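Local coordinates for protein putative oxidoreductase (Thermus thermophilus, PDB 2ISM) that is a putative oxidoreductase built on a six-bladed beta-propeller, with a bound calcium ion in the model, at residues 149-154 / 202-207; 78-83 / 92-97. One frame throughout, in Å; residues are numbered along the deposited sequence.

Interaction 1: 149-154 / 202-207; sequences YVTTGE and RNPQGL
Thr151 OG1 is held by two backbone groups, Pro204 O across the contact and Arg139 N in its own blade: it donates a hydrogen bond to Pro204 O at 2.8 Å and is also hydrogen-bonded to the backbone N of Arg139. The contact is a blade-to-blade junction of the beta-propeller, where the end of strand 148-151 and the loop after it lie against the loop that leads from strand 196-199 into the next blade, at strand 208-209. The hydroxyl approaches Pro204 O from above the carbonyl plane, 48° out of it. With chi1 at 70°, OG1 sits between the backbone N and the carbonyl carbon, and CG2 is turned instead to meet Leu207 tip to tip, 3.6 Å from Leu207 CG. One threonine thus divides its two branches between a polar and an apolar partner. Leu207 CD1 continues the apolar patch to Tyr149 CB at 3.9 Å, while the phenol runs away to a hydrogen bond with Asp145. Farther along, the Pro204 ring packs on the backbone, its CD 3.3 Å from Thr152 O. Glu154 N closes the far end with a hydrogen bond to Arg202 O. The Glu154 and Arg202 side chains cross at a slant without pairing their charges: the carboxylate bonds to His135, Tyr156 and Trp245, the guanidinium forms a salt bridge with Glu226, and Glu154 OE1 remains 5.2 Å from Arg202 NE.

Interaction 2: 78-83 / 92-97; sequences LGLALH and VYAYRT
A beta hairpin forms the two innermost strands of a four-stranded propeller blade, and residues 78-83 and 92-97 pair antiparallel within it. Ala81 and Tyr93 are the hydrogen-bonded pair, joined in both directions. Tyr93 N lies a short 2.6 Å from Ala81 O, and Ala81 N returns a bond to Tyr93 O. The non-hydrogen-bonded pairs Leu80 with Ala94 and Leu82 with Val92 flank it. Past Leu80 and Ala94, Tyr95 N bonds to Gly79 O from above the carbonyl plane, and a weak bond from Leu78 N to Tyr95 O ends the run.

Leu80, Leu82, Val92 and Ala94 share one face. Val92 splits its methyls between the two leucines: CG1 meets Leu80 CD1 at 3.8 Å, and CG2 meets Leu82 CD2 alongside. Strands 33-38 and 44-48 of the adjoining blade press on this face through Ala35, Ala37, Leu45 and Ala47, making an apolar layer between blades. Tyr93 lies on the other face, where Ala81 O and His83 CB both come to the edge of its ring, near the ring plane. Its CG is anti to the carbonyl carbon (chi1 -69°), and the ring runs beside His83, pointing the same way. The phenol oxygen is held by Pro176 O and Arg109 NH1, and Tyr93 OH also lies 3.5 Å from His83 CD2.

Interaction 2 comes first along the chain and closes before interaction 1 opens. It lies within a single blade, joining strands 77-82 and 92-98, whereas interaction 1 bridges the following blade, through strand 148-151, and the loop entering the blade after that. Their centres are about 13 Å apart, and both lie near the middle of the propeller, about 10 Å and 6 Å from the chain centre for interactions 2 and 1. Tyr95 connects them directly: its CE1 is 3.5 Å from Val150 CG1. The two contacts therefore make a continuous path through three consecutive blades, one holding a hairpin together and the other joining neighbouring blades.

Interaction 1: 149-154 / 202-207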
# COMPACT_ATOMS: atom_id res chain seq x y z
N TYR B 149 24.43 -1.80 -5.22
CA TYR B 149 24.67 -0.39 -4.92
C TYR B 149 25.15 -0.27 -3.49
O TYR B 149 24.61 -0.91 -2.59
CB TYR B 149 23.38 0.41 -5.12
CG TYR B 149 22.98 0.56 -6.57
CD1 TYR B 149 23.10 1.78 -7.22
CD2 TYR B 149 22.48 -0.53 -7.29
CE1 TYR B 149 22.74 1.93 -8.56
CE2 TYR B 149 22.10 -0.40 -8.63
CZ TYR B 149 22.23 0.84 -9.26
OH TYR B 149 21.85 0.99 -10.58
N VAL B 150 26.17 0.56 -3.29
CA VAL B 150 26.79 0.75 -1.97
C VAL B 150 26.98 2.22 -1.62
O VAL B 150 27.57 2.95 -2.41
CB VAL B 150 28.19 0.08 -1.94
CG1 VAL B 150 28.76 0.12 -0.53
CG2 VAL B 150 28.09 -1.35 -2.48
N THR B 151 26.50 2.65 -0.45
CA THR B 151 26.70 4.04 -0.06
C THR B 151 27.90 4.09 0.88
O THR B 151 28.12 3.17 1.67
CB THR B 151 25.46 4.65 0.66
OG1 THR B 151 25.31 4.06 1.96
CG2 THR B 151 24.20 4.40 -0.15
N THR B 152 28.69 5.16 0.79
CA THR B 152 29.87 5.32 1.64
C THR B 152 29.96 6.75 2.15
O THR B 152 29.51 7.68 1.49
CB THR B 152 31.18 5.00 0.89
OG1 THR B 152 31.44 6.02 -0.08
CG2 THR B 152 31.07 3.65 0.18
N GLY B 153 30.56 6.92 3.33
CA GLY B 153 30.71 8.24 3.90
C GLY B 153 32.11 8.75 3.63
O GLY B 153 32.97 7.97 3.21
N GLU B 154 32.35 10.04 3.85
CA GLU B 154 33.68 10.59 3.62
C GLU B 154 34.52 10.67 4.90
O GLU B 154 35.46 11.44 4.99
CB GLU B 154 33.61 11.97 2.93
CG GLU B 154 32.42 12.85 3.29
CD GLU B 154 32.46 13.37 4.72
OE1 GLU B 154 32.46 14.61 4.89
OE2 GLU B 154 32.50 12.55 5.66
N ARG B 202 27.94 13.33 1.52
CA ARG B 202 28.50 13.36 2.88
C ARG B 202 28.48 12.05 3.67
O ARG B 202 29.53 11.49 3.97
CB ARG B 202 27.73 14.42 3.67
CG ARG B 202 28.30 14.72 5.05
CD ARG B 202 27.61 15.93 5.67
NE ARG B 202 28.00 16.16 7.06
CZ ARG B 202 27.61 15.40 8.08
NH1 ARG B 202 26.83 14.35 7.87
NH2 ARG B 202 28.01 15.69 9.31
N ASN B 203 27.29 11.57 4.00
CA ASN B 203 27.17 10.31 4.72
C ASN B 203 25.78 9.99 4.20
O ASN B 203 24.78 10.56 4.63
CB ASN B 203 27.29 10.47 6.24
CG ASN B 203 27.43 9.12 6.94
OD1 ASN B 203 28.05 8.20 6.41
ND2 ASN B 203 26.88 9.02 8.14
N PRO B 204 25.69 9.06 3.24
CA PRO B 204 24.43 8.65 2.63
C PRO B 204 24.20 7.27 3.24
O PRO B 204 25.12 6.46 3.33
CB PRO B 204 24.65 8.58 1.12
CG PRO B 204 26.12 8.30 1.04
CD PRO B 204 26.70 9.25 2.07
N GLN B 205 22.97 7.00 3.67
CA GLN B 205 22.64 5.71 4.26
C GLN B 205 21.41 5.06 3.63
O GLN B 205 21.08 3.91 3.92
CB GLN B 205 22.66 5.79 5.79
CG GLN B 205 24.01 6.19 6.38
CD GLN B 205 23.98 6.24 7.89
OE1 GLN B 205 22.92 6.42 8.50
NE2 GLN B 205 25.15 6.10 8.52
N GLY B 206 20.73 5.81 2.77
CA GLY B 206 19.54 5.28 2.12
C GLY B 206 19.57 5.01 0.63
O GLY B 206 20.23 5.72 -0.12
N LEU B 207 18.86 3.96 0.21
CA LEU B 207 18.78 3.57 -1.19
C LEU B 207 17.38 3.05 -1.46
O LEU B 207 16.92 2.12 -0.80
CB LEU B 207 19.78 2.46 -1.51
CG LEU B 207 21.28 2.75 -1.51
CD1 LEU B 207 22.06 1.45 -1.65
CD2 LEU B 207 21.61 3.71 -2.65

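Interaction 2: 78-83 / 92-97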
# COMPACT_ATOMS: atom_id res chain seq x y z
N LEU B 78 26.96 -2.75 9.25
CA LEU B 78 25.83 -2.04 8.68
C LEU B 78 24.72 -2.31 7.66
O LEU B 78 23.53 -2.26 8.00
CB LEU B 78 26.51 -0.79 8.11
CG LEU B 78 27.54 -0.17 9.07
CD1 LEU B 78 28.31 0.95 8.38
CD2 LEU B 78 26.83 0.35 10.34
N GLY B 79 25.10 -2.59 6.42
CA GLY B 79 24.12 -2.84 5.36
C GLY B 79 24.07 -4.35 5.21
O GLY B 79 25.02 -5.05 5.56
N LEU B 80 22.96 -4.84 4.66
CA LEU B 80 22.76 -6.27 4.46
C LEU B 80 21.86 -6.48 3.25
O LEU B 80 20.87 -5.76 3.08
CB LEU B 80 22.09 -6.87 5.70
CG LEU B 80 21.99 -8.39 5.86
CD1 LEU B 80 23.36 -8.96 6.19
CD2 LEU B 80 21.00 -8.72 6.97
N ALA B 81 22.19 -7.44 2.39
CA ALA B 81 21.36 -7.71 1.22
C ALA B 81 21.59 -9.11 0.66
O ALA B 81 22.72 -9.57 0.56
CB ALA B 81 21.62 -6.67 0.13
N LEU B 82 20.50 -9.78 0.29
CA LEU B 82 20.60 -11.12 -0.28
C LEU B 82 20.95 -11.03 -1.76
O LEU B 82 20.59 -10.06 -2.43
CB LEU B 82 19.26 -11.86 -0.13
CG LEU B 82 18.62 -11.98 1.25
CD1 LEU B 82 17.29 -12.71 1.12
CD2 LEU B 82 19.54 -12.73 2.20
N HIS B 83 21.66 -12.03 -2.26
CA HIS B 83 22.02 -12.08 -3.67
C HIS B 83 20.71 -12.06 -4.45
O HIS B 83 19.73 -12.65 -4.02
CB HIS B 83 22.80 -13.37 -3.97
CG HIS B 83 23.35 -13.45 -5.36
ND1 HIS B 83 22.55 -13.57 -6.47
CD2 HIS B 83 24.63 -13.42 -5.81
CE1 HIS B 83 23.31 -13.62 -7.55
NE2 HIS B 83 24.57 -13.53 -7.18
N VAL B 92 24.79 -13.97 1.05
CA VAL B 92 24.23 -12.87 1.82
C VAL B 92 25.33 -11.81 1.84
O VAL B 92 26.47 -12.10 2.25
CB VAL B 92 23.89 -13.28 3.27
CG1 VAL B 92 23.42 -12.06 4.06
CG2 VAL B 92 22.80 -14.35 3.27
N TYR B 93 25.01 -10.60 1.40
CA TYR B 93 26.00 -9.53 1.37
C TYR B 93 25.88 -8.66 2.61
O TYR B 93 24.78 -8.45 3.12
CB TYR B 93 25.83 -8.69 0.11
CG TYR B 93 26.21 -9.44 -1.15
CD1 TYR B 93 27.39 -9.14 -1.84
CD2 TYR B 93 25.40 -10.46 -1.64
CE1 TYR B 93 27.76 -9.84 -2.98
CE2 TYR B 93 25.76 -11.18 -2.79
CZ TYR B 93 26.94 -10.86 -3.45
OH TYR B 93 27.30 -11.57 -4.57
N ALA B 94 27.01 -8.18 3.09
CA ALA B 94 27.02 -7.33 4.27
C ALA B 94 28.12 -6.29 4.16
O ALA B 94 29.19 -6.58 3.62
CB ALA B 94 27.22 -8.17 5.52
N TYR B 95 27.85 -5.10 4.67
CA TYR B 95 28.79 -3.99 4.68
C TYR B 95 29.29 -3.89 6.12
O TYR B 95 28.48 -3.80 7.04
CB TYR B 95 28.07 -2.68 4.31
CG TYR B 95 28.96 -1.46 4.17
CD1 TYR B 95 29.18 -0.87 2.92
CD2 TYR B 95 29.54 -0.86 5.29
CE1 TYR B 95 29.96 0.28 2.79
CE2 TYR B 95 30.33 0.30 5.17
CZ TYR B 95 30.53 0.86 3.91
OH TYR B 95 31.28 2.01 3.77
N ARG B 96 30.61 -3.91 6.32
CA ARG B 96 31.13 -3.83 7.68
C ARG B 96 32.44 -3.05 7.81
O ARG B 96 33.22 -2.96 6.86
CB ARG B 96 31.36 -5.23 8.27
CG ARG B 96 32.50 -5.99 7.60
CD ARG B 96 32.96 -7.19 8.42
NE ARG B 96 33.98 -7.97 7.71
CZ ARG B 96 34.59 -9.03 8.21
NH1 ARG B 96 34.30 -9.46 9.43
NH2 ARG B 96 35.49 -9.68 7.48
N THR B 97 32.66 -2.50 9.00
CA THR B 97 33.89 -1.78 9.30
C THR B 97 34.74 -2.84 10.00
O THR B 97 34.29 -3.44 10.98
CB THR B 97 33.65 -0.61 10.28
OG1 THR B 97 32.49 0.14 9.87
CG2 THR B 97 34.86 0.32 10.30